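Local coordinates for protein carboxylase (Deinococcus radiodurans, PDB 5H80) that probably uses ATP and bicarbonate to carboxylate biotin on its carrier domain, as the biotin carboxylase part of a single-chain bacterial carboxylase, at residues K265-A270 with A462-P467; V425-R430 with P435-Q440. All coordinates share one frame; numbering follows the deposited sequence.

Contact 1 (K265-A270 with A462-P467); sequences KLLEFA and ALLHHP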
loop_
_atom_site.group_PDB
_atom_site.type_symbol
_atom_site.label_atom_id
_atom_site.label_comp_id
_atom_site.label_asym_id
_atom_site.label_seq_id
_atom_site.Cartn_x
_atom_site.Cartn_y
_atom_site.Cartn_z
ATOM N N LYS A 265 -6.102 -5.495 21.904
ATOM C CA LYS A 265 -5.257 -6.004 20.850
ATOM C C LYS A 265 -4.211 -4.953 20.420
ATOM O O LYS A 265 -4.536 -3.746 20.455
ATOM C CB LYS A 265 -6.162 -6.420 19.662
ATOM C CG LYS A 265 -7.150 -7.574 19.895
ATOM C CD LYS A 265 -8.238 -7.646 18.794
ATOM C CE LYS A 265 -9.251 -8.744 19.018
ATOM N NZ LYS A 265 -10.413 -8.771 18.081
ATOM N N LEU A 266 -2.946 -5.327 20.247
ATOM C CA LEU A 266 -1.889 -4.439 19.850
ATOM C C LEU A 266 -1.307 -4.820 18.506
ATOM O O LEU A 266 -0.981 -3.923 17.738
ATOM C CB LEU A 266 -0.712 -4.367 20.863
ATOM C CG LEU A 266 -1.088 -3.756 22.193
ATOM C CD1 LEU A 266 0.025 -3.953 23.201
ATOM C CD2 LEU A 266 -1.358 -2.262 21.942
ATOM N N LEU A 267 -1.079 -6.109 18.257
ATOM C CA LEU A 267 -0.461 -6.589 16.987
ATOM C C LEU A 267 -1.383 -7.638 16.360
ATOM O O LEU A 267 -1.921 -8.501 17.052
ATOM C CB LEU A 267 0.916 -7.219 17.105
ATOM C CG LEU A 267 1.999 -6.329 17.634
ATOM C CD1 LEU A 267 3.164 -7.099 18.104
ATOM C CD2 LEU A 267 2.399 -5.205 16.627
ATOM N N GLU A 268 -1.766 -7.438 15.116
ATOM C CA GLU A 268 -2.746 -8.352 14.517
ATOM C C GLU A 268 -2.119 -8.843 13.223
ATOM O O GLU A 268 -1.787 -8.040 12.367
ATOM C CB GLU A 268 -4.064 -7.593 14.329
ATOM C CG GLU A 268 -4.619 -7.122 15.712
ATOM C CD GLU A 268 -5.327 -5.799 15.696
ATOM O OE1 GLU A 268 -4.769 -4.809 15.188
ATOM O OE2 GLU A 268 -6.450 -5.786 16.219
ATOM N N PHE A 269 -2.098 -10.157 13.026
ATOM C CA PHE A 269 -1.405 -10.820 11.895
ATOM C C PHE A 269 -2.396 -11.506 10.897
ATOM O O PHE A 269 -3.397 -12.055 11.257
ATOM C CB PHE A 269 -0.419 -11.820 12.442
ATOM C CG PHE A 269 0.627 -11.247 13.189
ATOM C CD1 PHE A 269 1.882 -11.102 12.634
ATOM C CD2 PHE A 269 0.464 -10.854 14.514
ATOM C CE1 PHE A 269 2.902 -10.623 13.351
ATOM C CE2 PHE A 269 1.556 -10.390 15.258
ATOM C CZ PHE A 269 2.743 -10.187 14.640
ATOM N N ALA A 270 -2.176 -11.433 9.558
ATOM C CA ALA A 270 -3.013 -12.177 8.586
ATOM C C ALA A 270 -1.892 -12.665 7.565
ATOM O O ALA A 270 -1.141 -11.800 6.976
ATOM C CB ALA A 270 -4.113 -11.411 7.972
ATOM N N ALA A 462 9.614 -2.964 21.137
ATOM C CA ALA A 462 10.117 -4.035 21.992
ATOM C C ALA A 462 9.406 -5.367 21.697
ATOM O O ALA A 462 9.991 -6.496 21.723
ATOM C CB ALA A 462 10.000 -3.662 23.459
ATOM N N LEU A 463 8.087 -5.267 21.427
ATOM C CA LEU A 463 7.240 -6.405 21.044
ATOM C C LEU A 463 7.780 -7.061 19.809
ATOM O O LEU A 463 8.015 -8.267 19.774
ATOM C CB LEU A 463 5.723 -6.042 20.872
ATOM C CG LEU A 463 4.903 -5.699 22.124
ATOM C CD1 LEU A 463 3.527 -5.258 21.714
ATOM C CD2 LEU A 463 4.843 -6.867 23.113
ATOM N N LEU A 464 8.027 -6.258 18.799
ATOM C CA LEU A 464 8.430 -6.796 17.530
ATOM C C LEU A 464 9.817 -7.470 17.487
ATOM O O LEU A 464 9.950 -8.349 16.621
ATOM C CB LEU A 464 8.354 -5.744 16.436
ATOM C CG LEU A 464 6.951 -5.206 16.117
ATOM C CD1 LEU A 464 7.172 -3.874 15.495
ATOM C CD2 LEU A 464 6.110 -6.201 15.265
ATOM N N HIS A 465 10.691 -7.103 18.400
ATOM C CA HIS A 465 12.045 -7.725 18.580
ATOM C C HIS A 465 12.080 -8.881 19.557
ATOM O O HIS A 465 13.126 -9.560 19.647
ATOM C CB HIS A 465 13.028 -6.641 19.028
ATOM C CG HIS A 465 13.352 -5.654 17.960
ATOM N ND1 HIS A 465 12.671 -4.486 17.815
ATOM C CD2 HIS A 465 14.334 -5.634 17.032
ATOM C CE1 HIS A 465 13.201 -3.776 16.843
ATOM N NE2 HIS A 465 14.212 -4.454 16.346
ATOM N N HIS A 466 10.999 -9.132 20.305
ATOM C CA HIS A 466 11.021 -10.165 21.290
ATOM C C HIS A 466 11.036 -11.572 20.615
ATOM O O HIS A 466 10.283 -11.851 19.700
ATOM C CB HIS A 466 9.870 -9.975 22.293
ATOM C CG HIS A 466 10.025 -10.810 23.535
ATOM N ND1 HIS A 466 9.816 -12.168 23.576
ATOM C CD2 HIS A 466 10.367 -10.454 24.791
ATOM C CE1 HIS A 466 10.046 -12.617 24.795
ATOM N NE2 HIS A 466 10.383 -11.582 25.551
ATOM N N PRO A 467 11.999 -12.409 20.997
ATOM C CA PRO A 467 12.078 -13.774 20.510
ATOM C C PRO A 467 10.806 -14.564 20.507
ATOM O O PRO A 467 10.582 -15.455 19.695
ATOM C CB PRO A 467 13.100 -14.409 21.497
ATOM C CG PRO A 467 13.836 -13.308 22.093
ATOM C CD PRO A 467 12.932 -12.101 22.075
#
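L267 packs its forked end against helix 457-465 from strand 264-270 of the five-stranded antiparallel sheet, within the biotin carboxylase module of the ATP-grasp type. The backbones stand well apart, L267 CA lying 8.7 Å from L463 CA, and leucine side chains bridge the distance. One branch of L267 meets L463: L267 CD1 is 3.9 Å from L463 CB and nearly as close to CD1 of the same residue, so the two side chains cross at a slant, the methyl touching both the base and one tip of L463. The other branch, CD2, approaches L464. On both sides CG is anti to the carbonyl carbon (chi1 -61° in L267, -70° in L463), which carries the branched ends into the gap.

L266 adds a second approach to L463, with the two side chains crossing nearly at right angles and L266 CD1 4.0 Å from L463 CD1. Its helix-like psi of -43° interrupts the usual strand alternation, which allows two consecutive leucines to face the helix. All four leucines are buried, and L486 of helix 483-490 also packs on L463.

The packing slackens toward F269, whose ring turns instead to L434 and L438 of helix 434-446 and meets Y472 edge-to-face. K265 and E268 take no part in the leucine contact; K265 NZ forms salt bridges with E239, E303 and E324, and E268 OE2 one with R372. Past L464 the helix reaches solvent at H465, whose ring stacks with Y493. The turn is secured by H466 N bonding to L463 O at 3.2 Å, and H466 ND1 caps D468 N at the start of the next helix. At the F269 end of the leucine cluster, L464 CD2 rests 4.1 Å from L267 CD2.

Contact 2 (V425-R430 with P435-Q440); sequences VVVHRR and PGLLRQ. With EDO (1,2-ethanediol), chain D.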
loop_
_atom_site.group_PDB
_atom_site.type_symbol
_atom_site.label_atom_id
_atom_site.label_comp_id
_atom_site.label_asym_id
_atom_site.label_seq_id
_atom_site.Cartn_x
_atom_site.Cartn_y
_atom_site.Cartn_z
ATOM N N VAL A 425 -0.753 1.046 11.596
ATOM C CA VAL A 425 0.311 0.821 10.639
ATOM C C VAL A 425 0.288 -0.596 10.193
ATOM O O VAL A 425 0.492 -1.518 11.022
ATOM C CB VAL A 425 1.668 1.142 11.244
ATOM C CG1 VAL A 425 2.907 0.832 10.291
ATOM C CG2 VAL A 425 1.679 2.611 11.729
ATOM N N VAL A 426 0.116 -0.778 8.885
ATOM C CA VAL A 426 -0.061 -2.110 8.311
ATOM C C VAL A 426 1.170 -2.337 7.461
ATOM O O VAL A 426 1.478 -1.481 6.600
ATOM C CB VAL A 426 -1.330 -2.299 7.529
ATOM C CG1 VAL A 426 -1.497 -3.699 7.036
ATOM C CG2 VAL A 426 -2.560 -1.879 8.410
ATOM N N VAL A 427 1.831 -3.456 7.699
ATOM C CA VAL A 427 2.999 -3.746 6.870
ATOM C C VAL A 427 2.804 -5.072 6.179
ATOM O O VAL A 427 2.230 -6.005 6.745
ATOM C CB VAL A 427 4.230 -3.703 7.671
ATOM C CG1 VAL A 427 5.375 -4.267 6.928
ATOM C CG2 VAL A 427 4.575 -2.281 8.080
ATOM N N HIS A 428 3.223 -5.161 4.912
ATOM C CA HIS A 428 2.871 -6.334 4.053
ATOM C C HIS A 428 4.034 -6.733 3.152
ATOM O O HIS A 428 4.789 -5.909 2.772
ATOM C CB HIS A 428 1.706 -6.017 3.202
ATOM C CG HIS A 428 1.359 -7.044 2.179
ATOM N ND1 HIS A 428 1.377 -6.755 0.819
ATOM C CD2 HIS A 428 0.882 -8.317 2.283
ATOM C CE1 HIS A 428 0.925 -7.801 0.142
ATOM N NE2 HIS A 428 0.658 -8.771 1.007
ATOM N N ARG A 429 4.309 -8.026 3.142
ATOM C CA ARG A 429 5.253 -8.523 2.200
ATOM C C ARG A 429 4.805 -9.799 1.564
ATOM O O ARG A 429 3.793 -10.462 1.955
ATOM C CB ARG A 429 6.547 -8.703 2.873
ATOM C CG ARG A 429 6.554 -9.725 3.937
ATOM C CD ARG A 429 7.834 -9.516 4.754
ATOM N NE ARG A 429 9.048 -10.032 4.106
ATOM C CZ ARG A 429 10.259 -9.451 4.117
ATOM N NH1 ARG A 429 10.447 -8.270 4.638
ATOM N NH2 ARG A 429 11.300 -10.087 3.593
ATOM N N ARG A 430 5.467 -10.126 0.475
ATOM C CA ARG A 430 4.968 -11.243 -0.347
ATOM C C ARG A 430 5.691 -12.593 -0.192
ATOM O O ARG A 430 5.368 -13.500 -0.955
ATOM C CB ARG A 430 5.061 -10.885 -1.808
ATOM C CG ARG A 430 4.099 -9.789 -2.224
ATOM C CD ARG A 430 4.868 -8.761 -3.005
ATOM N NE ARG A 430 4.135 -7.510 -3.260
ATOM C CZ ARG A 430 2.807 -7.328 -3.375
ATOM N NH1 ARG A 430 2.376 -6.081 -3.620
ATOM N NH2 ARG A 430 1.924 -8.302 -3.398
ATOM N N PRO A 435 9.957 -13.665 10.772
ATOM C CA PRO A 435 10.978 -12.732 11.237
ATOM C C PRO A 435 11.232 -11.534 10.294
ATOM O O PRO A 435 11.296 -10.381 10.737
ATOM C CB PRO A 435 12.182 -13.629 11.414
ATOM C CG PRO A 435 11.641 -14.984 11.732
ATOM C CD PRO A 435 10.475 -15.058 10.821
ATOM N N GLY A 436 11.231 -11.794 9.009
ATOM C CA GLY A 436 11.360 -10.738 7.976
ATOM C C GLY A 436 10.230 -9.637 7.962
ATOM O O GLY A 436 10.480 -8.396 7.918
ATOM N N LEU A 437 9.010 -10.134 8.267
ATOM C CA LEU A 437 7.858 -9.285 8.439
ATOM C C LEU A 437 8.004 -8.422 9.737
ATOM O O LEU A 437 7.803 -7.229 9.653
ATOM C CB LEU A 437 6.525 -10.119 8.524
ATOM C CG LEU A 437 5.263 -9.237 8.712
ATOM C CD1 LEU A 437 4.992 -8.300 7.560
ATOM C CD2 LEU A 437 4.010 -10.136 8.995
ATOM N N LEU A 438 8.392 -9.016 10.857
ATOM C CA LEU A 438 8.600 -8.268 12.059
ATOM C C LEU A 438 9.677 -7.118 11.957
ATOM O O LEU A 438 9.503 -6.055 12.516
ATOM C CB LEU A 438 8.918 -9.218 13.160
ATOM C CG LEU A 438 7.810 -10.213 13.380
ATOM C CD1 LEU A 438 8.510 -11.180 14.270
ATOM C CD2 LEU A 438 6.566 -9.619 14.065
ATOM N N ARG A 439 10.784 -7.415 11.244
ATOM C CA ARG A 439 11.943 -6.538 10.983
ATOM C C ARG A 439 11.393 -5.368 10.151
ATOM O O ARG A 439 11.617 -4.198 10.507
ATOM C CB ARG A 439 13.100 -7.284 10.227
ATOM C CG ARG A 439 13.937 -8.242 11.052
ATOM C CD ARG A 439 14.691 -9.307 10.205
ATOM N NE ARG A 439 15.260 -10.357 11.083
ATOM C CZ ARG A 439 15.441 -11.646 10.720
ATOM N NH1 ARG A 439 15.117 -12.052 9.495
ATOM N NH2 ARG A 439 15.963 -12.545 11.597
ATOM N N GLN A 440 10.627 -5.640 9.121
ATOM C CA GLN A 440 10.004 -4.603 8.283
ATOM C C GLN A 440 9.082 -3.707 9.055
ATOM O O GLN A 440 9.081 -2.496 8.898
ATOM C CB GLN A 440 9.286 -5.262 7.149
ATOM C CG GLN A 440 8.788 -4.344 6.050
ATOM C CD GLN A 440 8.049 -5.129 4.928
ATOM O OE1 GLN A 440 8.438 -6.263 4.591
ATOM N NE2 GLN A 440 6.995 -4.529 4.347
HETATM C C1 EDO D . 6.674 -4.301 -3.111
HETATM O O1 EDO D . 6.012 -5.557 -2.854
HETATM C C2 EDO D . 5.660 -3.341 -3.703
HETATM O O2 EDO D . 4.290 -3.668 -3.504
HETATM O O HOH W 1 12.838 -7.624 6.399
#
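R429 and L437 bring their CA atoms within 6.8 Å of each other where strand 425-429 and helix 435-440 run at 139° with axes 8.5 Å apart. The buried V427 lies with CG1 against the amide of Q440, 3.4 Å from Q440 CD, and also meets L437 CD1. Q440 CG is anti to the backbone N (chi1 -170°) and the chain beyond is extended, carrying the amide to the strand. There Q440 NE2 donates to H428 O at 3.0 Å from above the carbonyl plane, while Q440 OE1 accepts from R429 NH1 at 2.8 Å, in its own carbonyl plane.

R429 CD passes 3.7 Å from L437 CA, and the bend at chi3 (-77°) beyond it turns one face of the guanidinium over G436 C. Water joins NH1, weakly, to G436 O. NE forms a salt bridge with D431, and NH2 bonds to A53 O of the second subunit. A leucine in place of R429 would probably leave Q440 OE1 and D431 without their cationic partner and the amide freer to turn. One residue further on, R430 NE donates to O1 of a 1,2-ethanediol, probably from the crystallisation liquor, at 2.7 Å; the diol is also bonded to E330 OE2 of the second subunit.

A helix folded back beside the strand it follows is a strand-turn-helix (β-α) unit, here in the biotin carboxylase C-terminal domain at the subunit interface.

In the fold
Both contacts set a helix against the same antiparallel sheet, contact 1 on strand 264-270 and contact 2 on strand 421-429, with strand 367-374 between; its V369 is touched by both F269 and L437. The helices themselves meet: L464 CD2 is 3.7 Å from L438 CD2. Contact 1 is the core member, entirely apolar between buried leucines and joining residues almost two hundred positions apart. Contact 2, nested within that loop and local in sequence, is only partly buried. Its chemistry accordingly shifts from V427 and L437 to amide and guanidinium bonds, water and partners on the second subunit.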